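Local coordinates for protein DNA-3-methyladenine glycosidase II, putative (PDB 2YG9) that belongs to the HhH-GPD superfamily of base excision DNA repair proteins and folds as a single all-alpha chain, helices joined by loops, without beta-strands, at residues 21-26 with 168-173; 27-32 with 52-57; 60-65 with 121-126; 143-148 with 161-166; 177-182 with 210-215. All coordinates share one frame; numbering follows the deposited sequence. Where two conformers were deposited one is given.

Contact 1: 21-26 with 168-173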
# COMPACT_ATOMS: atom_id res chain seq x y z
N ALA A 21 -16.64 -2.37 9.58
CA ALA A 21 -15.72 -2.32 10.72
C ALA A 21 -14.31 -2.68 10.26
O ALA A 21 -14.14 -3.55 9.40
CB ALA A 21 -16.15 -3.26 11.82
N VAL A 22 -13.33 -2.00 10.85
CA VAL A 22 -11.94 -2.22 10.51
C VAL A 22 -11.60 -3.69 10.81
O VAL A 22 -11.87 -4.19 11.91
CB VAL A 22 -11.02 -1.28 11.33
CG1 VAL A 22 -9.60 -1.34 10.82
CG2 VAL A 22 -11.53 0.13 11.27
N LEU A 23 -11.00 -4.36 9.84
CA LEU A 23 -10.50 -5.72 10.04
C LEU A 23 -9.04 -5.68 10.49
O LEU A 23 -8.21 -4.94 9.89
CB LEU A 23 -10.65 -6.52 8.74
CG LEU A 23 -12.09 -6.73 8.22
CD1 LEU A 23 -12.13 -7.09 6.74
CD2 LEU A 23 -12.82 -7.78 9.05
N PRO A 24 -8.70 -6.45 11.56
CA PRO A 24 -7.33 -6.43 12.02
C PRO A 24 -6.34 -7.09 11.04
O PRO A 24 -6.72 -7.98 10.29
CB PRO A 24 -7.38 -7.20 13.33
CG PRO A 24 -8.52 -8.11 13.19
CD PRO A 24 -9.53 -7.32 12.40
N PRO A 25 -5.08 -6.66 11.07
CA PRO A 25 -4.06 -7.36 10.28
C PRO A 25 -4.00 -8.83 10.63
O PRO A 25 -4.17 -9.23 11.82
CB PRO A 25 -2.75 -6.69 10.70
CG PRO A 25 -3.18 -5.32 11.22
CD PRO A 25 -4.52 -5.52 11.82
N LEU A 26 -3.76 -9.65 9.62
CA LEU A 26 -3.54 -11.06 9.82
C LEU A 26 -2.24 -11.24 10.62
O LEU A 26 -1.27 -10.49 10.44
CB LEU A 26 -3.46 -11.83 8.48
CG LEU A 26 -4.57 -11.64 7.46
CD1 LEU A 26 -4.37 -12.57 6.21
CD2 LEU A 26 -5.93 -11.89 8.08
N ALA A 168 -1.02 -2.84 6.93
CA ALA A 168 -1.33 -4.30 6.87
C ALA A 168 -2.81 -4.64 7.01
O ALA A 168 -3.21 -5.68 7.56
CB ALA A 168 -0.49 -5.06 7.91
N ARG A 169 -3.65 -3.80 6.42
CA ARG A 169 -5.06 -4.12 6.39
C ARG A 169 -5.31 -5.30 5.46
O ARG A 169 -4.69 -5.38 4.41
CB ARG A 169 -5.85 -2.93 5.99
CG ARG A 169 -5.60 -1.79 6.89
CD ARG A 169 -6.81 -1.14 7.24
NE ARG A 169 -6.63 -0.11 8.27
CZ ARG A 169 -7.57 0.78 8.58
NH1 ARG A 169 -8.71 0.81 7.88
NH2 ARG A 169 -7.37 1.68 9.53
N PRO A 170 -6.18 -6.24 5.88
CA PRO A 170 -6.35 -7.52 5.18
C PRO A 170 -7.31 -7.59 3.98
O PRO A 170 -7.34 -8.63 3.29
CB PRO A 170 -6.89 -8.41 6.27
CG PRO A 170 -7.79 -7.50 7.02
CD PRO A 170 -7.02 -6.20 7.10
N ASP A 171 -8.10 -6.56 3.71
CA ASP A 171 -9.18 -6.72 2.79
C ASP A 171 -9.24 -5.62 1.71
O ASP A 171 -10.30 -5.01 1.45
CB ASP A 171 -10.51 -6.84 3.55
CG ASP A 171 -11.61 -7.37 2.68
OD1 ASP A 171 -11.31 -8.13 1.72
OD2 ASP A 171 -12.77 -7.03 2.91
N VAL A 172 -8.10 -5.40 1.07
CA VAL A 172 -7.94 -4.33 0.10
C VAL A 172 -7.66 -4.88 -1.30
O VAL A 172 -6.62 -5.49 -1.52
CB VAL A 172 -6.76 -3.42 0.45
CG1 VAL A 172 -6.66 -2.24 -0.62
CG2 VAL A 172 -6.87 -2.85 1.91
N PHE A 173 -8.57 -4.67 -2.24
CA PHE A 173 -8.30 -4.89 -3.64
C PHE A 173 -8.35 -3.54 -4.31
O PHE A 173 -9.40 -2.93 -4.37
CB PHE A 173 -9.32 -5.83 -4.29
CG PHE A 173 -9.03 -6.10 -5.75
CD1 PHE A 173 -8.10 -7.05 -6.13
CD2 PHE A 173 -9.65 -5.36 -6.74
CE1 PHE A 173 -7.79 -7.25 -7.47
CE2 PHE A 173 -9.39 -5.60 -8.06
CZ PHE A 173 -8.44 -6.53 -8.43
O HOH W 1 -3.08 -8.20 7.03

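Contact 2: 27-32 with 52-57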
# COMPACT_ATOMS: atom_id res chain seq x y z
N THR A 27 -2.23 -12.25 11.47
CA THR A 27 -1.04 -12.59 12.22
C THR A 27 -0.41 -13.87 11.66
O THR A 27 0.75 -14.17 11.92
CB THR A 27 -1.34 -12.70 13.75
OG1 THR A 27 -2.35 -13.68 13.96
CG2 THR A 27 -1.85 -11.38 14.31
N ASP A 28 -1.20 -14.61 10.89
CA ASP A 28 -0.74 -15.76 10.12
C ASP A 28 -1.69 -15.88 8.92
O ASP A 28 -2.80 -15.37 8.95
CB ASP A 28 -0.75 -17.04 10.97
CG ASP A 28 -2.14 -17.59 11.19
OD1 ASP A 28 -2.63 -18.35 10.32
OD2 ASP A 28 -2.75 -17.29 12.24
N HIS A 29 -1.23 -16.55 7.86
CA HIS A 29 -1.99 -16.69 6.61
C HIS A 29 -2.76 -18.01 6.37
O HIS A 29 -3.27 -18.23 5.29
CB HIS A 29 -1.04 -16.52 5.42
CG HIS A 29 -0.46 -15.15 5.31
ND1 HIS A 29 0.62 -14.87 4.49
CD2 HIS A 29 -0.78 -13.99 5.92
CE1 HIS A 29 0.93 -13.59 4.61
NE2 HIS A 29 0.10 -13.04 5.48
N ALA A 30 -2.85 -18.89 7.36
CA ALA A 30 -3.48 -20.21 7.14
C ALA A 30 -4.96 -20.10 6.79
O ALA A 30 -5.43 -20.64 5.77
CB ALA A 30 -3.26 -21.16 8.42
N GLY A 31 -5.69 -19.39 7.63
CA GLY A 31 -7.10 -19.09 7.39
C GLY A 31 -7.37 -18.41 6.07
O GLY A 31 -8.23 -18.83 5.31
N ALA A 32 -6.61 -17.36 5.79
CA ALA A 32 -6.63 -16.65 4.51
C ALA A 32 -6.39 -17.56 3.30
O ALA A 32 -7.20 -17.59 2.39
CB ALA A 32 -5.58 -15.48 4.53
N LEU A 52 3.93 -16.36 1.50
CA LEU A 52 4.29 -14.94 1.48
C LEU A 52 4.45 -14.46 2.91
O LEU A 52 3.74 -14.92 3.79
CB LEU A 52 3.20 -14.12 0.78
CG LEU A 52 2.85 -14.41 -0.67
CD1 LEU A 52 1.77 -13.47 -1.20
CD2 LEU A 52 4.11 -14.32 -1.49
N PRO A 53 5.42 -13.57 3.18
CA PRO A 53 5.63 -13.11 4.57
C PRO A 53 4.41 -12.36 5.18
O PRO A 53 3.70 -11.63 4.46
CB PRO A 53 6.82 -12.16 4.47
CG PRO A 53 6.97 -11.87 2.99
CD PRO A 53 6.34 -12.94 2.22
N VAL A 54 4.17 -12.57 6.47
CA VAL A 54 3.13 -11.85 7.19
C VAL A 54 3.58 -10.36 7.41
O VAL A 54 4.61 -10.08 8.03
CB VAL A 54 2.76 -12.55 8.54
CG1 VAL A 54 1.62 -11.86 9.25
CG2 VAL A 54 2.36 -14.02 8.33
N LEU A 55 2.77 -9.42 6.94
CA LEU A 55 3.03 -7.98 7.13
C LEU A 55 2.56 -7.51 8.50
O LEU A 55 1.42 -7.78 8.89
CB LEU A 55 2.31 -7.13 6.06
CG LEU A 55 2.59 -7.58 4.64
CD1 LEU A 55 1.91 -6.72 3.63
CD2 LEU A 55 4.08 -7.64 4.45
N ALA A 56 3.44 -6.80 9.21
CA ALA A 56 3.14 -6.21 10.51
C ALA A 56 2.69 -4.79 10.30
O ALA A 56 3.32 -4.03 9.56
CB ALA A 56 4.39 -6.23 11.41
N PRO A 57 1.62 -4.38 10.99
CA PRO A 57 1.20 -3.00 10.81
C PRO A 57 2.31 -2.05 11.33
O PRO A 57 2.94 -2.35 12.33
CB PRO A 57 -0.05 -2.92 11.65
CG PRO A 57 0.13 -3.96 12.72
CD PRO A 57 0.84 -5.08 12.01
O HOH W 2 0.17 -10.26 5.83
O HOH W 3 1.29 -17.12 2.58

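Contact 3: 60-65 with 121-126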
# COMPACT_ATOMS: atom_id res chain seq x y z
N ASP A 60 4.61 3.56 12.74
CA ASP A 60 4.83 4.94 12.28
C ASP A 60 4.20 5.17 10.89
O ASP A 60 4.90 5.26 9.87
CB ASP A 60 6.33 5.22 12.20
CG ASP A 60 6.65 6.68 11.79
OD1 ASP A 60 5.74 7.56 11.91
OD2 ASP A 60 7.82 6.91 11.37
N PRO A 61 2.88 5.23 10.85
CA PRO A 61 2.17 5.47 9.60
C PRO A 61 2.65 6.70 8.80
O PRO A 61 2.84 6.63 7.56
CB PRO A 61 0.73 5.64 10.07
CG PRO A 61 0.66 4.84 11.28
CD PRO A 61 1.94 5.03 11.97
N PHE A 62 2.81 7.83 9.50
CA PHE A 62 3.28 9.05 8.86
C PHE A 62 4.60 8.84 8.10
O PHE A 62 4.69 9.11 6.92
CB PHE A 62 3.38 10.22 9.84
CG PHE A 62 3.89 11.45 9.19
CD1 PHE A 62 3.05 12.19 8.39
CD2 PHE A 62 5.23 11.81 9.27
CE1 PHE A 62 3.52 13.33 7.74
CE2 PHE A 62 5.71 12.95 8.64
CZ PHE A 62 4.85 13.70 7.84
N GLY A 63 5.61 8.36 8.80
CA GLY A 63 6.89 8.04 8.21
C GLY A 63 6.78 7.06 7.06
O GLY A 63 7.44 7.25 6.05
N ARG A 64 5.96 6.01 7.19
CA ARG A 64 5.78 5.08 6.07
C ARG A 64 5.11 5.73 4.88
O ARG A 64 5.44 5.37 3.75
CB ARG A 64 5.02 3.83 6.46
CG ARG A 64 5.85 2.81 7.30
CD ARG A 64 6.95 2.13 6.50
NE ARG A 64 6.39 1.31 5.41
CZ ARG A 64 5.81 0.11 5.57
NH1 ARG A 64 5.74 -0.47 6.75
NH2 ARG A 64 5.32 -0.52 4.52
N LEU A 65 4.18 6.65 5.15
CA LEU A 65 3.56 7.44 4.09
C LEU A 65 4.62 8.23 3.35
O LEU A 65 4.68 8.19 2.11
CB LEU A 65 2.44 8.36 4.60
CG LEU A 65 1.73 9.11 3.45
CD1 LEU A 65 1.16 8.16 2.38
CD2 LEU A 65 0.69 10.02 4.02
N ALA A 121 2.24 18.66 2.45
CA ALA A 121 0.81 18.59 2.63
C ALA A 121 0.46 17.60 3.72
O ALA A 121 -0.42 17.87 4.56
CB ALA A 121 0.13 18.26 1.31
N ALA A 122 1.14 16.45 3.70
CA ALA A 122 0.94 15.36 4.70
C ALA A 122 1.38 15.81 6.08
O ALA A 122 0.68 15.57 7.06
CB ALA A 122 1.70 14.09 4.27
N ALA A 123 2.54 16.49 6.19
CA ALA A 123 2.98 17.02 7.50
C ALA A 123 1.95 18.02 8.05
O ALA A 123 1.62 17.99 9.21
CB ALA A 123 4.37 17.67 7.41
N ALA A 124 1.45 18.91 7.20
CA ALA A 124 0.49 19.95 7.55
C ALA A 124 -0.80 19.34 8.00
O ALA A 124 -1.38 19.79 8.97
CB ALA A 124 0.27 20.94 6.35
N ALA A 125 -1.19 18.24 7.37
CA ALA A 125 -2.43 17.55 7.71
C ALA A 125 -2.31 16.88 9.09
O ALA A 125 -3.28 16.86 9.86
CB ALA A 125 -2.79 16.54 6.59
N ALA A 126 -1.12 16.40 9.41
CA ALA A 126 -0.84 15.78 10.71
C ALA A 126 -0.86 16.84 11.84
O ALA A 126 -1.47 16.61 12.88
CB ALA A 126 0.50 15.03 10.66

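Contact 4: 143-148 with 161-166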
# COMPACT_ATOMS: atom_id res chain seq x y z
N LEU A 143 -12.66 5.65 5.01
CA LEU A 143 -12.46 6.93 5.66
C LEU A 143 -10.97 7.33 5.65
O LEU A 143 -10.65 8.49 5.44
CB LEU A 143 -12.97 6.93 7.10
CG LEU A 143 -14.46 6.73 7.41
CD1 LEU A 143 -14.70 6.99 8.90
CD2 LEU A 143 -15.47 7.59 6.59
N VAL A 144 -10.08 6.36 5.89
CA VAL A 144 -8.63 6.61 5.75
C VAL A 144 -8.31 7.00 4.30
O VAL A 144 -7.60 7.98 4.02
CB VAL A 144 -7.80 5.39 6.21
CG1 VAL A 144 -6.25 5.64 6.04
CG2 VAL A 144 -8.18 5.02 7.68
N ILE A 145 -8.83 6.23 3.37
CA ILE A 145 -8.66 6.49 1.94
C ILE A 145 -9.07 7.90 1.59
O ILE A 145 -8.29 8.64 0.99
CB ILE A 145 -9.34 5.42 1.03
CG1 ILE A 145 -8.60 4.07 1.22
CG2 ILE A 145 -9.31 5.88 -0.46
CD1 ILE A 145 -9.37 2.80 0.75
N ALA A 146 -10.27 8.30 1.97
CA ALA A 146 -10.81 9.59 1.56
C ALA A 146 -9.92 10.73 2.08
O ALA A 146 -9.68 11.71 1.37
CB ALA A 146 -12.24 9.76 2.07
N GLU A 147 -9.40 10.60 3.30
CA GLU A 147 -8.56 11.66 3.84
C GLU A 147 -7.20 11.74 3.16
O GLU A 147 -6.66 12.83 2.97
CB GLU A 147 -8.39 11.53 5.35
CG GLU A 147 -9.64 11.82 6.15
CD GLU A 147 -10.37 13.10 5.74
OE1 GLU A 147 -9.78 14.23 5.84
OE2 GLU A 147 -11.56 12.98 5.32
N LEU A 148 -6.61 10.58 2.86
CA LEU A 148 -5.34 10.55 2.12
C LEU A 148 -5.47 11.11 0.70
O LEU A 148 -4.62 11.90 0.24
CB LEU A 148 -4.78 9.13 2.07
CG LEU A 148 -4.26 8.60 3.41
CD1 LEU A 148 -3.97 7.13 3.23
CD2 LEU A 148 -3.03 9.36 3.87
N MET A 161 -2.55 1.22 -1.44
CA MET A 161 -1.28 0.54 -1.27
C MET A 161 -0.76 0.78 0.17
O MET A 161 -0.11 -0.08 0.77
CB MET A 161 -0.26 1.09 -2.27
CG MET A 161 -0.42 0.66 -3.73
SD MET A 161 -0.65 -1.10 -3.95
CE MET A 161 -2.41 -1.25 -4.05
N PHE A 162 -0.99 1.97 0.66
CA PHE A 162 -0.61 2.34 2.04
C PHE A 162 -1.37 1.52 3.11
O PHE A 162 -0.80 0.98 4.08
CB PHE A 162 -0.80 3.85 2.22
CG PHE A 162 -0.51 4.36 3.61
CD1 PHE A 162 0.79 4.48 4.06
CD2 PHE A 162 -1.53 4.68 4.46
CE1 PHE A 162 1.05 4.92 5.36
CE2 PHE A 162 -1.28 5.14 5.75
CZ PHE A 162 0.00 5.29 6.18
N LEU A 163 -2.67 1.41 2.94
CA LEU A 163 -3.47 0.52 3.77
C LEU A 163 -2.96 -0.91 3.74
O LEU A 163 -2.80 -1.54 4.81
CB LEU A 163 -4.94 0.55 3.31
CG LEU A 163 -5.90 1.55 3.97
CD1 LEU A 163 -5.39 2.95 3.88
CD2 LEU A 163 -7.26 1.41 3.30
N LEU A 164 -2.70 -1.43 2.53
CA LEU A 164 -2.31 -2.82 2.38
C LEU A 164 -0.91 -3.09 2.92
O LEU A 164 -0.71 -3.98 3.76
CB LEU A 164 -2.46 -3.26 0.92
CG LEU A 164 -2.40 -4.74 0.53
CD1 LEU A 164 -2.99 -4.83 -0.90
CD2 LEU A 164 -0.97 -5.36 0.57
N PHE A 165 0.06 -2.30 2.47
CA PHE A 165 1.43 -2.54 2.82
C PHE A 165 1.89 -1.87 4.11
O PHE A 165 2.70 -2.47 4.81
CB PHE A 165 2.38 -2.20 1.69
CG PHE A 165 2.28 -3.11 0.53
CD1 PHE A 165 2.85 -4.38 0.57
CD2 PHE A 165 1.61 -2.72 -0.61
CE1 PHE A 165 2.77 -5.23 -0.54
CE2 PHE A 165 1.55 -3.56 -1.71
CZ PHE A 165 2.10 -4.81 -1.66
N ALA A 166 1.44 -0.66 4.43
CA ALA A 166 1.95 0.00 5.67
C ALA A 166 1.11 -0.40 6.88
O ALA A 166 1.64 -0.83 7.93
CB ALA A 166 1.98 1.54 5.52

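Contact 5: 177-182 with 210-215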
# COMPACT_ATOMS: atom_id res chain seq x y z
N ASP A 177 -5.09 -0.70 -9.76
CA ASP A 177 -3.76 -1.26 -9.95
C ASP A 177 -3.83 -2.04 -11.25
O ASP A 177 -4.61 -2.99 -11.38
CB ASP A 177 -3.36 -2.19 -8.81
CG ASP A 177 -1.93 -2.65 -8.90
OD1 ASP A 177 -1.65 -3.63 -9.62
OD2 ASP A 177 -1.06 -2.04 -8.24
N LEU A 178 -3.04 -1.61 -12.23
CA LEU A 178 -3.04 -2.22 -13.55
C LEU A 178 -2.64 -3.67 -13.50
O LEU A 178 -3.22 -4.46 -14.18
CB LEU A 178 -2.11 -1.44 -14.52
CG LEU A 178 -2.00 -1.89 -15.99
CD1 LEU A 178 -3.29 -1.80 -16.79
CD2 LEU A 178 -0.89 -1.08 -16.70
N ALA A 179 -1.66 -4.04 -12.68
CA ALA A 179 -1.21 -5.40 -12.64
C ALA A 179 -2.25 -6.33 -12.02
O ALA A 179 -2.46 -7.43 -12.48
CB ALA A 179 0.16 -5.51 -11.92
N LEU A 180 -2.97 -5.87 -11.00
CA LEU A 180 -4.04 -6.66 -10.42
C LEU A 180 -5.16 -6.87 -11.48
O LEU A 180 -5.63 -7.98 -11.71
CB LEU A 180 -4.61 -5.98 -9.19
CG LEU A 180 -3.71 -5.90 -7.97
CD1 LEU A 180 -4.48 -5.19 -6.87
CD2 LEU A 180 -3.15 -7.31 -7.49
N ARG A 181 -5.56 -5.79 -12.14
CA ARG A 181 -6.61 -5.88 -13.12
C ARG A 181 -6.24 -6.75 -14.34
O ARG A 181 -7.10 -7.45 -14.89
CB ARG A 181 -7.04 -4.46 -13.56
CG ARG A 181 -7.66 -3.65 -12.42
CD ARG A 181 -9.01 -4.20 -11.96
NE ARG A 181 -9.99 -4.15 -13.05
CZ ARG A 181 -10.72 -3.08 -13.39
NH1 ARG A 181 -10.62 -1.93 -12.75
NH2 ARG A 181 -11.55 -3.16 -14.41
N GLN A 182 -4.99 -6.69 -14.76
CA GLN A 182 -4.46 -7.53 -15.88
C GLN A 182 -4.45 -8.99 -15.52
O GLN A 182 -4.81 -9.83 -16.36
CB GLN A 182 -3.06 -7.09 -16.30
CG GLN A 182 -3.08 -5.78 -17.14
CD GLN A 182 -1.66 -5.29 -17.46
OE1 GLN A 182 -0.68 -5.60 -16.75
NE2 GLN A 182 -1.56 -4.49 -18.51
N TYR A 210 -0.87 -12.30 -3.84
CA TYR A 210 -0.67 -13.49 -4.67
C TYR A 210 -0.80 -13.21 -6.16
O TYR A 210 -0.09 -13.81 -6.95
CB TYR A 210 -1.59 -14.66 -4.23
CG TYR A 210 -0.99 -15.50 -3.12
CD1 TYR A 210 0.14 -16.31 -3.36
CD2 TYR A 210 -1.49 -15.45 -1.84
CE1 TYR A 210 0.72 -17.06 -2.33
CE2 TYR A 210 -0.91 -16.20 -0.81
CZ TYR A 210 0.19 -17.00 -1.06
OH TYR A 210 0.73 -17.73 -0.00
N LEU A 211 -1.70 -12.32 -6.57
CA LEU A 211 -1.71 -11.89 -7.98
C LEU A 211 -0.39 -11.24 -8.42
O LEU A 211 0.14 -11.52 -9.53
CB LEU A 211 -2.89 -10.97 -8.27
CG LEU A 211 -4.30 -11.59 -8.31
CD1 LEU A 211 -5.31 -10.50 -8.61
CD2 LEU A 211 -4.37 -12.74 -9.32
N TRP A 212 0.16 -10.36 -7.59
CA TRP A 212 1.44 -9.74 -7.91
C TRP A 212 2.55 -10.81 -7.90
O TRP A 212 3.50 -10.77 -8.72
CB TRP A 212 1.79 -8.62 -6.92
CG TRP A 212 0.97 -7.35 -7.08
CD1 TRP A 212 0.69 -6.69 -8.23
CD2 TRP A 212 0.33 -6.60 -6.03
NE1 TRP A 212 -0.06 -5.57 -7.97
CE2 TRP A 212 -0.30 -5.49 -6.63
CE3 TRP A 212 0.27 -6.74 -4.64
CZ2 TRP A 212 -1.01 -4.53 -5.89
CZ3 TRP A 212 -0.46 -5.78 -3.90
CH2 TRP A 212 -1.09 -4.71 -4.54
N ALA A 213 2.45 -11.76 -6.97
CA ALA A 213 3.47 -12.80 -6.88
C ALA A 213 3.42 -13.68 -8.14
O ALA A 213 4.44 -14.09 -8.66
CB ALA A 213 3.31 -13.65 -5.60
N ASN A 214 2.22 -13.94 -8.63
CA ASN A 214 2.06 -14.79 -9.80
C ASN A 214 2.60 -14.09 -11.03
O ASN A 214 3.13 -14.73 -11.95
CB ASN A 214 0.59 -15.20 -9.95
CG ASN A 214 0.39 -16.26 -11.00
OD1 ASN A 214 -0.25 -16.04 -12.05
ND2 ASN A 214 0.95 -17.40 -10.74
N SER A 215 2.46 -12.77 -11.06
CA SER A 215 2.97 -12.02 -12.19
C SER A 215 4.50 -12.11 -12.23
O SER A 215 5.07 -12.30 -13.27
CB SER A 215 2.53 -10.56 -12.12
OG SER A 215 3.21 -9.80 -13.11

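Contact 1: 21-26 with 168-173
With its chi1 at -170°, Val-22 holds CG1 anti to the backbone N and lays that methyl over the centre of one face of the Arg-169 guanidinium, 3.7 Å from Arg-169 CZ to Val-22 CG1. Arg-169 meets it by bending at chi2 (-136°): its CA-CB bond leads away from residues 21-26, yet the guanidinium at its end comes back to the valine. Two irregular pieces of the HhH-GPD fold are joined here, the N-terminal loop that precedes helix 30-36 and the loop that leaves helix 156-166 through Ala-168, whose phi is positive. The rest of the contact is apolar and proline-rich. Pro-170 points its ring into the N-terminal loop, where its CG is squeezed against Leu-23 CB at 3.5 Å, tighter than usual for two carbons. Leu-26 CD2 reaches the same ring at Pro-170 CB, 4.0 Å away, while Leu-23 CD1 passes on to Asp-171 CB at 3.6 Å. The charged ends look elsewhere: Arg-169 forms a salt bridge with Asp-141, and Asp-171 one with Arg-204. Ala-168 O receives a CA-H...O contact from Pro-25 CA, 3.3 Å away. A water donates to Ala-168 O at 2.6 Å and accepts from Leu-26 N at 3.0 Å.

Contact 2: 27-32 with 52-57
His-29 and Val-54 run past each other in opposite directions, so that the methyl CG2 of Val-54 comes down on one face of the imidazole. Val-54 CG2 stands 3.9 Å from the centroid of the His-29 ring and only 15° off the ring normal, a CH-pi contact displaced a little toward the rim of the ring. His-29 occupies the N-cap position of helix 30-36, and the contact joins this helix start of the HhH-GPD protein to the extended loop 52-57, which runs from helix 40-49 toward helix 61-71. A chi1 of -65° sets the imidazole CG beside the backbone N and sends the ring across to that loop. The ring edge is occupied as well as its face. Pro-53 O lies near the ring plane, 3.4 Å from His-29 CE1, and this carbonyl also accepts a hydrogen bond from Arg-209 NH2. On the valine, the other methyl turns to the backbone: Val-54 CG1 rests 3.6 Å from Thr-27 O. Helix 204-219 backs the imidazole through Leu-206 and Arg-209, which leaves the histidine buried although most of its partners in this surface contact are exposed. Both ring nitrogens reach the loop through waters lying in the ring plane, which would fix the rotation of the imidazole. One water, 3.0 Å from His-29 ND1, accepts from Leu-52 N; the other sits 2.8 Å from His-29 NE2 and accepts from Leu-55 N at 2.9 Å.

Contact 3: 60-65 with 121-126
Leu-65 N donates to Pro-61 O at 2.8 Å in the first turn of helix 61-71, the turn that carries Leu-65 and Phe-62 against the alanines Ala-122, Ala-123 and Ala-126. Asp-60, the N-cap residue, closes the same turn with a weak capping bond from Gly-63 N to OD1. Phe-62 does most of the touching. A chi1 of 179° carries its ring straight out toward helix 113-127, where it arrives rim first: Phe-62 CE1 comes 3.7 Å from Ala-122 C, which lies in the ring plane, and equally near Ala-123 N. The two helical segments, their axes 165° apart in direction and 10.9 Å at closest approach, form a nearly antiparallel helix pair of the HhH-GPD fold; alanines on helix 113-127 let the phenyl edge reach the opposing backbone. Ala-122 CB and Ala-123 CB flank this edge, 4.0 Å from CE1 and CZ of Phe-62 respectively. Leu-65 adds a looser touch, its CD2 4.2 Å from Ala-122 CB. Beyond the pair, Phe-133 meets the Phe-62 ring edge-to-face, and Pro-95 and Leu-98 of helix 95-98 pack on that ring too.

Contact 4: 143-148 with 161-166
Leu-163 spreads its two methyls between Val-144 and Ile-145: Leu-163 CD1 lies 3.6 Å from Val-144 CG1, and Leu-163 CD2 lies 3.6 Å from Ile-145 CD1. The branches are approached differently. Val-144 slides past the leucine in the opposite direction, whereas Ile-145 crosses it at about a right angle and brings CG1 as well as CD1 against Leu-163 CD2. The chi1 of Leu-163, -92°, is well away from a staggered value, consistent with tight packing. One turn further along helix 141-149, Leu-148 CD1 meets Phe-162 CD2 at 3.7 Å, again with the side chains crossing nearly at right angles. Phe-162 stretches its ring toward that methyl with CG anti to the backbone N (chi1 177°). The contact is wholly buried and apolar. The axes of segments 143-148 and 161-166 run 123° apart in direction and approach to 10.7 Å; they belong to two consecutive helices joined by a short connection, as in the helix-hairpin-helix motif that gives the superfamily part of its name. A wider pi-type turn, 162-166, begins at the two residues that make the contact. Leu-65 of helix 61-71 packs on both Leu-148 and Phe-162, and Pro-61 touches Phe-162, while on another side of helix 156-166 Leu-164 packs against Ser-205, Arg-209 and Trp-212 of helix 204-219.

Contact 5: 177-182 with 210-215
Buried Asp-177 and Leu-180 close tightly on the indole of Trp-212, one at its edge and one over a face, while partly exposed Ala-179 forms a looser margin. Asp-177 is the N-cap residue of helix 178-187, at the end of the loop that follows the helix-hairpin-helix, a place consistent with the aspartate in the name HhH-GPD. Its OD1 is gripped by two donors: Leu-180 N, a capping bond of 2.9 Å through the anti lone pair, and Trp-212 NE1 at 3.0 Å. The indole N-H approaches from above the carboxylate plane, although OD1 itself lies close to the ring plane; the two planes stand 68° apart. OD2 is held in turn by Trp-157 NE1, so each carboxylate oxygen has an indole partner, which should hold the group against rotation. Over the ring, Leu-180 CD2 sits 3.6 Å from the centroid of the Trp-212 five-membered ring, 17° off the normal, a CH-pi contact, and it also touches Leu-211 CB at 3.8 Å. These groups lie where the axes of the two helical segments run 83° apart and approach to 9.3 Å. On the looser side a single methyl meets only the rim of the indole, in the plane of the ring: Ala-179 CB, 3.9 Å from Trp-212 CD1.

In the fold
Contacts 2, 3 and 4 all fall within the long loop that contact 1 closes. Contacts 1 and 2, with centres 11 Å apart, touch where Leu-26 O meets Val-54 CG1 at 3.4 Å; the nickel ion lies off this end of the chain, about 10 Å from the Leu-26 side chain and about 12 Å from that of Asp-28. Contact 4 is nearest the middle of the chain and touches all the others: Leu-163 O probably accepts from Arg-169 N of contact 1 at 2.9 Å, Leu-164 O packs on Leu-55 CD1 of contact 2, Phe-162 CE1 on Pro-61 O of contact 3, and Phe-165 CZ meets Trp-212 CZ3 of contact 5 at 3.5 Å. Contacts 3 and 5, centres 28 Å apart, lie on opposite sides of the centre.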